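Uncharacterized protein YP_928783.1 (Shewanella amazonensis SB2B, PDB 3KE2) is of unknown function but carries a winged helix-turn-helix domain, which is consistent with a role in binding DNA. Local coordinates at residues 22-25 / 26-30; 55-59 / 60-64; 66-69 / 70-74. One frame throughout, in Å; residues are numbered along the deposited sequence.

Contact 1. Residues 22-25 / 26-30; sequences KLYL and AHLMD
Tyr-24 and Leu-28, one helical turn apart, meet ring against methyl: Leu-28 CD1 lies 3.5 Å from Tyr-24 CE2, while CG of the leucine stands 3.9 Å above one face of the ring, displaced toward its rim. A first torsion of -174° sets the tyrosine CG anti to the backbone N, and the ring runs outward from the helix with one face turned to Leu-28. The other methyl, Leu-28 CD2, lies 4.1 Å from Tyr-24 OH, the two side chains crossing at a slant.

A second apolar pair joins Leu-25 to Met-29, again four residues on. Met-29 is a selenomethionine whose chain is extended beyond CG; its terminal methyl CE rests 4.0 Å from Leu-25 CB. Leu-25 CD2 and Leu-28 CD1 come within a looser 4.4 Å, linking the two pairs.

The polar part is backbone. Four successive i to i+4 hydrogen bonds identify a regular alpha-helix: Ala-26 N to Lys-22 O, His-27 N to Leu-23 O, Leu-28 N to Tyr-24 O and Met-29 N to Leu-25 O. The last is the shortest and straightest, 2.8 Å from Met-29 N to Leu-25 O with an N-H...O angle of 174°; the bond from His-27 N is more bent, at 145°.

All of this belongs to helix 14-31, the centre of the contact lying about 4 Å from the centre of the chain in space. Tyr-24 and His-27 pack on helix 88-102, Leu-28 and Met-29 on helix 36-43, and Leu-25 with Met-29 on helix 47-55, whereas Leu-23 also reaches Pro-85 of the second subunit.

Contact 2. Residues 55-59 / 60-64; sequences ASFAD and IGIEV
Phe-57 and Ile-62 cross obliquely where the chain turns from a helix into a strand, with Phe-57 CD2 3.7 Å from Ile-62 CG2. A phenylalanine chi1 of -81° places CG beside its backbone N and sends the ring toward helix 14-31, leaving CD2 against Ile-62 CG2 on the near side of the turn and against Val-64, whose CG1 lies 4.0 Å from the same Phe-57 CD2. Ile-62 presents this methyl because its CG2 is anti to the backbone N, while its CG1 branch takes another direction. Ile-60 turns its CG1 branch back to the backbone, where Ile-60 CG1 packs 3.4 Å from Phe-57 O.

Phe-57 O accepts two bonds, from Ile-60 N at 2.9 Å and from Ile-62 N at 3.1 Å. The donors arrive from opposite faces of the carbonyl plane, each more than 50° out of it. Gly-61 N bonds to Ala-58 O, and the glycine's positive phi of 81° helps turn the chain.

Helix 47-55 leads into this turn, and strand 63-67 leaves it beside strand 77-82. Phe-57 packs on helix 14-31, Ile-62 on Ile-80, and Asp-59 OD1 bonds to Ser-13 of the second subunit.

Contact 3. Residues 66-69 / 70-74; sequences FVQD and GERHN
Asp-69 grips the loop between strands 63-67 and 77-82, the hairpin that forms the wing in winged helix-turn-helix folds, by bonding through both carboxylate oxygens to the backbone ahead of it. Asp-69 OD2 accepts from His-73 N at 3.2 Å in a nearly straight bond of 174°, and Asp-69 OD1 from Asn-74 N at 3.1 Å. Both oxygens are met on their syn sides. The carboxylate reaches these donors with chi1 at 51°, CG lying between the backbone N and carbonyl carbon. Asn-74 stacks its side-chain amide against the carboxylate, the planes 24° apart.

Behind this shell, a type I beta turn from Asp-69 to Arg-72 is closed by Arg-72 N donating to Asp-69 O at 3.0 Å. The turn leaves the next two amides, His-73 N and Asn-74 N, facing the carboxylate. Gln-68, extended beyond CG, adds a weak bond from NE2 to Asn-74 O.

Farther out are two waters. One accepts from Glu-71 N and donates weakly to Asp-69 OD2. The other bridges two side chains: it lies in the plane of the Arg-72 guanidinium, accepting from Arg-72 NE at 2.8 Å and donating to Gln-68 OE1 at 3.0 Å.

In the fold
Burial falls steadily from contact 1, about 4 Å from the chain centre, through the partly buried contact 2 at about 11 Å, to contact 3, a surface contact about 21 Å out. Contacts 1 and 2 touch directly: Phe-57 CZ packs 3.8 Å from Leu-25 CB, and Lys-22 NZ probably hydrogen-bonds to Ser-56 OG. Contacts 2 and 3 instead share strand 63-67, standing at its two ends, with centres about 22 Å apart. Chemistry follows place. Aliphatic and aromatic packing dominates the first two, over helical or turn backbone bonds, whereas contact 3 relies on a carboxylate, amides and water.

Contact 1. Residues 22-25 / 26-30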
loop_
_atom_site.group_PDB
_atom_site.type_symbol
_atom_site.label_atom_id
_atom_site.label_comp_id
_atom_site.label_asym_id
_atom_site.label_seq_id
_atom_site.Cartn_x
_atom_site.Cartn_y
_atom_site.Cartn_z
ATOM N N LYS A 22 4.651 -7.051 -1.324
ATOM C CA LYS A 22 3.685 -7.009 -2.415
ATOM C C LYS A 22 4.181 -6.040 -3.466
ATOM O O LYS A 22 4.094 -6.342 -4.647
ATOM C CB LYS A 22 2.264 -6.638 -1.944
ATOM C CG LYS A 22 1.733 -7.473 -0.742
ATOM C CD LYS A 22 0.288 -7.074 -0.326
ATOM C CE LYS A 22 -0.005 -7.289 1.202
ATOM N NZ LYS A 22 0.233 -8.657 1.720
ATOM N N LEU A 23 4.727 -4.895 -3.064
ATOM C CA LEU A 23 5.213 -3.927 -4.070
ATOM C C LEU A 23 6.400 -4.433 -4.850
ATOM O O LEU A 23 6.553 -4.121 -6.042
ATOM C CB LEU A 23 5.568 -2.574 -3.449
ATOM C CG LEU A 23 4.493 -1.500 -3.350
ATOM C CD1 LEU A 23 3.166 -2.035 -2.966
ATOM C CD2 LEU A 23 4.988 -0.454 -2.344
ATOM N N TYR A 24 7.242 -5.209 -4.171
ATOM C CA TYR A 24 8.450 -5.758 -4.784
ATOM C C TYR A 24 8.071 -6.804 -5.817
ATOM O O TYR A 24 8.618 -6.816 -6.945
ATOM C CB TYR A 24 9.392 -6.354 -3.735
ATOM C CG TYR A 24 10.701 -6.805 -4.321
ATOM C CD1 TYR A 24 11.651 -5.885 -4.742
ATOM C CD2 TYR A 24 11.000 -8.139 -4.447
ATOM C CE1 TYR A 24 12.875 -6.300 -5.298
ATOM C CE2 TYR A 24 12.205 -8.558 -4.997
ATOM C CZ TYR A 24 13.138 -7.636 -5.422
ATOM O OH TYR A 24 14.339 -8.079 -5.957
ATOM N N LEU A 25 7.150 -7.691 -5.445
ATOM C CA LEU A 25 6.705 -8.712 -6.394
ATOM C C LEU A 25 6.093 -8.028 -7.622
ATOM O O LEU A 25 6.443 -8.329 -8.770
ATOM C CB LEU A 25 5.711 -9.662 -5.760
ATOM C CG LEU A 25 6.287 -10.645 -4.787
ATOM C CD1 LEU A 25 5.185 -11.555 -4.298
ATOM C CD2 LEU A 25 7.346 -11.418 -5.508
ATOM N N ALA A 26 5.223 -7.066 -7.359
ATOM C CA ALA A 26 4.567 -6.360 -8.423
ATOM C C ALA A 26 5.597 -5.727 -9.345
ATOM O O ALA A 26 5.406 -5.701 -10.552
ATOM C CB ALA A 26 3.634 -5.302 -7.847
ATOM N N HIS A 27 6.677 -5.200 -8.784
ATOM C CA HIS A 27 7.742 -4.586 -9.602
ATOM C C HIS A 27 8.404 -5.663 -10.465
ATOM O O HIS A 27 8.573 -5.473 -11.653
ATOM C CB HIS A 27 8.743 -3.849 -8.693
ATOM C CG HIS A 27 9.974 -3.337 -9.379
ATOM N ND1 HIS A 27 10.047 -2.077 -9.944
ATOM C CD2 HIS A 27 11.207 -3.887 -9.520
ATOM C CE1 HIS A 27 11.263 -1.887 -10.433
ATOM N NE2 HIS A 27 11.988 -2.969 -10.186
ATOM N N LEU A 28 8.745 -6.803 -9.866
ATOM C CA LEU A 28 9.360 -7.889 -10.607
ATOM C C LEU A 28 8.475 -8.345 -11.775
ATOM O O LEU A 28 8.935 -8.444 -12.908
ATOM C CB LEU A 28 9.630 -9.058 -9.685
ATOM C CG LEU A 28 10.748 -8.890 -8.661
ATOM C CD1 LEU A 28 10.802 -10.158 -7.838
ATOM C CD2 LEU A 28 12.108 -8.585 -9.310
HETATM N N MSE A 29 7.195 -8.566 -11.480
HETATM C CA MSE A 29 6.207 -9.010 -12.460
HETATM C C MSE A 29 5.993 -8.028 -13.578
HETATM O O MSE A 29 5.664 -8.405 -14.694
HETATM C CB MSE A 29 4.873 -9.218 -11.765
HETATM C CG MSE A 29 4.897 -10.317 -10.774
HETATM SE SE MSE A 29 3.263 -10.369 -9.797
HETATM C CE MSE A 29 3.745 -11.708 -8.610
ATOM N N ASP A 30 6.209 -6.764 -13.291
ATOM C CA ASP A 30 5.982 -5.735 -14.270
ATOM C C ASP A 30 7.159 -5.579 -15.228
ATOM O O ASP A 30 6.965 -5.144 -16.354
ATOM C CB ASP A 30 5.726 -4.403 -13.541
ATOM C CG ASP A 30 4.858 -3.429 -14.345
ATOM O OD1 ASP A 30 3.824 -3.856 -14.911
ATOM O OD2 ASP A 30 5.176 -2.217 -14.337
#

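Contact 2. Residues 55-59 / 60-64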
loop_
_atom_site.group_PDB
_atom_site.type_symbol
_atom_site.label_atom_id
_atom_site.label_comp_id
_atom_site.label_asym_id
_atom_site.label_seq_id
_atom_site.Cartn_x
_atom_site.Cartn_y
_atom_site.Cartn_z
ATOM N N ALA A 55 -2.128 -13.330 -3.644
ATOM C CA ALA A 55 -3.535 -13.393 -3.295
ATOM C C ALA A 55 -4.004 -12.099 -2.673
ATOM O O ALA A 55 -5.143 -11.725 -2.862
ATOM C CB ALA A 55 -3.819 -14.567 -2.337
ATOM N N SER A 56 -3.132 -11.404 -1.949
ATOM C CA SER A 56 -3.540 -10.172 -1.275
ATOM C C SER A 56 -3.250 -8.850 -2.044
ATOM O O SER A 56 -3.409 -7.775 -1.491
ATOM C CB SER A 56 -2.921 -10.130 0.146
ATOM O OG SER A 56 -1.500 -10.101 0.079
ATOM N N PHE A 57 -2.844 -8.909 -3.303
ATOM C CA PHE A 57 -2.632 -7.662 -4.059
ATOM C C PHE A 57 -3.928 -6.860 -4.106
ATOM O O PHE A 57 -3.917 -5.634 -4.026
ATOM C CB PHE A 57 -2.150 -7.938 -5.490
ATOM C CG PHE A 57 -0.670 -8.214 -5.627
ATOM C CD1 PHE A 57 0.078 -8.728 -4.592
ATOM C CD2 PHE A 57 -0.069 -8.111 -6.881
ATOM C CE1 PHE A 57 1.425 -9.009 -4.765
ATOM C CE2 PHE A 57 1.286 -8.430 -7.069
ATOM C CZ PHE A 57 2.020 -8.872 -6.017
ATOM N N ALA A 58 -5.046 -7.562 -4.253
ATOM C CA ALA A 58 -6.350 -6.913 -4.309
ATOM C C ALA A 58 -6.564 -6.045 -3.060
ATOM O O ALA A 58 -7.214 -5.001 -3.144
ATOM C CB ALA A 58 -7.445 -7.946 -4.459
ATOM N N ASP A 59 -6.004 -6.466 -1.914
ATOM C CA ASP A 59 -6.119 -5.709 -0.655
ATOM C C ASP A 59 -5.573 -4.288 -0.770
ATOM O O ASP A 59 -6.032 -3.391 -0.059
ATOM C CB ASP A 59 -5.377 -6.401 0.519
ATOM C CG ASP A 59 -6.054 -7.712 1.004
ATOM O OD1 ASP A 59 -7.173 -8.044 0.532
ATOM O OD2 ASP A 59 -5.461 -8.389 1.894
ATOM N N ILE A 60 -4.589 -4.079 -1.638
ATOM C CA ILE A 60 -3.997 -2.753 -1.792
ATOM C C ILE A 60 -4.288 -2.152 -3.165
ATOM O O ILE A 60 -3.640 -1.204 -3.573
ATOM C CB ILE A 60 -2.467 -2.777 -1.472
ATOM C CG1 ILE A 60 -1.658 -3.628 -2.460
ATOM C CG2 ILE A 60 -2.267 -3.269 -0.007
ATOM C CD1 ILE A 60 -0.107 -3.393 -2.392
ATOM N N GLY A 61 -5.272 -2.703 -3.872
ATOM C CA GLY A 61 -5.681 -2.173 -5.192
ATOM C C GLY A 61 -4.889 -2.534 -6.442
ATOM O O GLY A 61 -5.064 -1.903 -7.482
ATOM N N ILE A 62 -3.990 -3.504 -6.335
ATOM C CA ILE A 62 -3.211 -3.959 -7.488
ATOM C C ILE A 62 -3.967 -5.156 -8.068
ATOM O O ILE A 62 -4.150 -6.182 -7.383
ATOM C CB ILE A 62 -1.771 -4.353 -7.128
ATOM C CG1 ILE A 62 -1.026 -3.161 -6.521
ATOM C CG2 ILE A 62 -1.037 -4.825 -8.343
ATOM C CD1 ILE A 62 0.438 -3.443 -6.090
ATOM N N GLU A 63 -4.457 -5.009 -9.298
ATOM C CA GLU A 63 -5.166 -6.092 -9.967
ATOM C C GLU A 63 -4.151 -6.833 -10.816
ATOM O O GLU A 63 -3.527 -6.238 -11.700
ATOM C CB GLU A 63 -6.291 -5.550 -10.819
ATOM C CG GLU A 63 -7.294 -4.704 -9.988
ATOM C CD GLU A 63 -8.356 -3.991 -10.834
ATOM O OE1 GLU A 63 -8.343 -4.147 -12.096
ATOM O OE2 GLU A 63 -9.193 -3.266 -10.220
ATOM N N VAL A 64 -3.982 -8.118 -10.523
ATOM C CA VAL A 64 -3.063 -8.972 -11.224
ATOM C C VAL A 64 -3.824 -10.092 -11.918
ATOM O O VAL A 64 -4.788 -10.631 -11.373
ATOM C CB VAL A 64 -2.003 -9.592 -10.267
ATOM C CG1 VAL A 64 -2.644 -10.280 -9.097
ATOM C CG2 VAL A 64 -1.180 -10.576 -10.988
#

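Contact 3. Residues 66-69 / 70-74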
loop_
_atom_site.group_PDB
_atom_site.type_symbol
_atom_site.label_atom_id
_atom_site.label_comp_id
_atom_site.label_asym_id
_atom_site.label_seq_id
_atom_site.Cartn_x
_atom_site.Cartn_y
_atom_site.Cartn_z
ATOM N N PHE A 66 -3.313 -13.691 -14.648
ATOM C CA PHE A 66 -2.405 -14.737 -15.061
ATOM C C PHE A 66 -2.773 -15.008 -16.510
ATOM O O PHE A 66 -3.911 -15.334 -16.825
ATOM C CB PHE A 66 -2.544 -15.956 -14.198
ATOM C CG PHE A 66 -1.500 -16.971 -14.442
ATOM C CD1 PHE A 66 -0.223 -16.776 -13.979
ATOM C CD2 PHE A 66 -1.794 -18.154 -15.103
ATOM C CE1 PHE A 66 0.752 -17.735 -14.210
ATOM C CE2 PHE A 66 -0.835 -19.105 -15.309
ATOM C CZ PHE A 66 0.430 -18.907 -14.863
ATOM N N VAL A 67 -1.793 -14.859 -17.391
ATOM C CA VAL A 67 -2.018 -14.964 -18.826
ATOM C C VAL A 67 -1.269 -16.067 -19.534
ATOM O O VAL A 67 -0.123 -16.283 -19.267
ATOM C CB VAL A 67 -1.551 -13.642 -19.473
ATOM C CG1 VAL A 67 -1.829 -13.638 -20.975
ATOM C CG2 VAL A 67 -2.207 -12.454 -18.782
ATOM N N GLN A 68 -1.925 -16.715 -20.479
ATOM C CA GLN A 68 -1.329 -17.753 -21.300
ATOM C C GLN A 68 -1.529 -17.459 -22.760
ATOM O O GLN A 68 -2.340 -16.629 -23.115
ATOM C CB GLN A 68 -2.011 -19.094 -21.081
ATOM C CG GLN A 68 -1.982 -19.615 -19.700
ATOM C CD GLN A 68 -2.688 -20.940 -19.593
ATOM O OE1 GLN A 68 -3.774 -21.040 -18.997
ATOM N NE2 GLN A 68 -2.120 -21.953 -20.230
ATOM N N ASP A 69 -0.790 -18.181 -23.601
ATOM C CA ASP A 69 -0.953 -18.137 -25.059
ATOM C C ASP A 69 -2.351 -18.657 -25.355
ATOM O O ASP A 69 -2.939 -19.389 -24.553
ATOM C CB ASP A 69 0.070 -19.039 -25.776
ATOM C CG ASP A 69 0.092 -20.482 -25.184
ATOM O OD1 ASP A 69 0.202 -20.593 -23.910
ATOM O OD2 ASP A 69 -0.001 -21.505 -25.944
ATOM N N GLY A 70 -2.858 -18.333 -26.534
ATOM C CA GLY A 70 -4.175 -18.771 -26.952
ATOM C C GLY A 70 -4.369 -20.277 -26.991
ATOM O O GLY A 70 -5.447 -20.763 -26.623
ATOM N N GLU A 71 -3.344 -21.014 -27.437
ATOM C CA GLU A 71 -3.415 -22.470 -27.496
ATOM C C GLU A 71 -3.254 -23.121 -26.114
ATOM O O GLU A 71 -3.358 -24.338 -25.993
ATOM C CB GLU A 71 -2.363 -23.028 -28.444
ATOM C CG GLU A 71 -2.476 -22.514 -29.868
ATOM C CD GLU A 71 -1.521 -23.215 -30.848
ATOM O OE1 GLU A 71 -1.634 -24.452 -31.075
ATOM O OE2 GLU A 71 -0.691 -22.502 -31.442
ATOM N N ARG A 72 -2.955 -22.321 -25.091
ATOM C CA ARG A 72 -2.877 -22.792 -23.695
ATOM C C ARG A 72 -2.002 -24.011 -23.487
ATOM O O ARG A 72 -2.383 -24.950 -22.771
ATOM C CB ARG A 72 -4.297 -23.079 -23.157
ATOM C CG ARG A 72 -5.218 -21.839 -23.107
ATOM C CD ARG A 72 -6.693 -22.238 -23.067
ATOM N NE ARG A 72 -7.092 -22.871 -21.825
ATOM C CZ ARG A 72 -8.301 -23.367 -21.600
ATOM N NH1 ARG A 72 -9.232 -23.346 -22.538
ATOM N NH2 ARG A 72 -8.574 -23.901 -20.429
ATOM N N HIS A 73 -0.844 -24.005 -24.137
ATOM C CA HIS A 73 0.125 -25.083 -23.978
ATOM C C HIS A 73 1.310 -24.583 -23.148
ATOM O O HIS A 73 1.906 -25.339 -22.377
ATOM C CB HIS A 73 0.570 -25.651 -25.332
ATOM C CG HIS A 73 -0.537 -26.324 -26.097
ATOM N ND1 HIS A 73 -0.878 -25.974 -27.388
ATOM C CD2 HIS A 73 -1.414 -27.297 -25.728
ATOM C CE1 HIS A 73 -1.888 -26.730 -27.794
ATOM N NE2 HIS A 73 -2.237 -27.536 -26.803
ATOM N N ASN A 74 1.629 -23.304 -23.276
ATOM C CA ASN A 74 2.732 -22.724 -22.524
ATOM C C ASN A 74 2.349 -22.423 -21.100
ATOM O O ASN A 74 1.157 -22.423 -20.741
ATOM C CB ASN A 74 3.205 -21.446 -23.188
ATOM C CG ASN A 74 3.697 -21.677 -24.635
ATOM O OD1 ASN A 74 3.883 -22.829 -25.103
ATOM N ND2 ASN A 74 3.908 -20.575 -25.345
HETATM O O HOH W 1 -5.594 -23.326 -19.559
HETATM O O HOH W 2 -1.018 -19.882 -28.840
#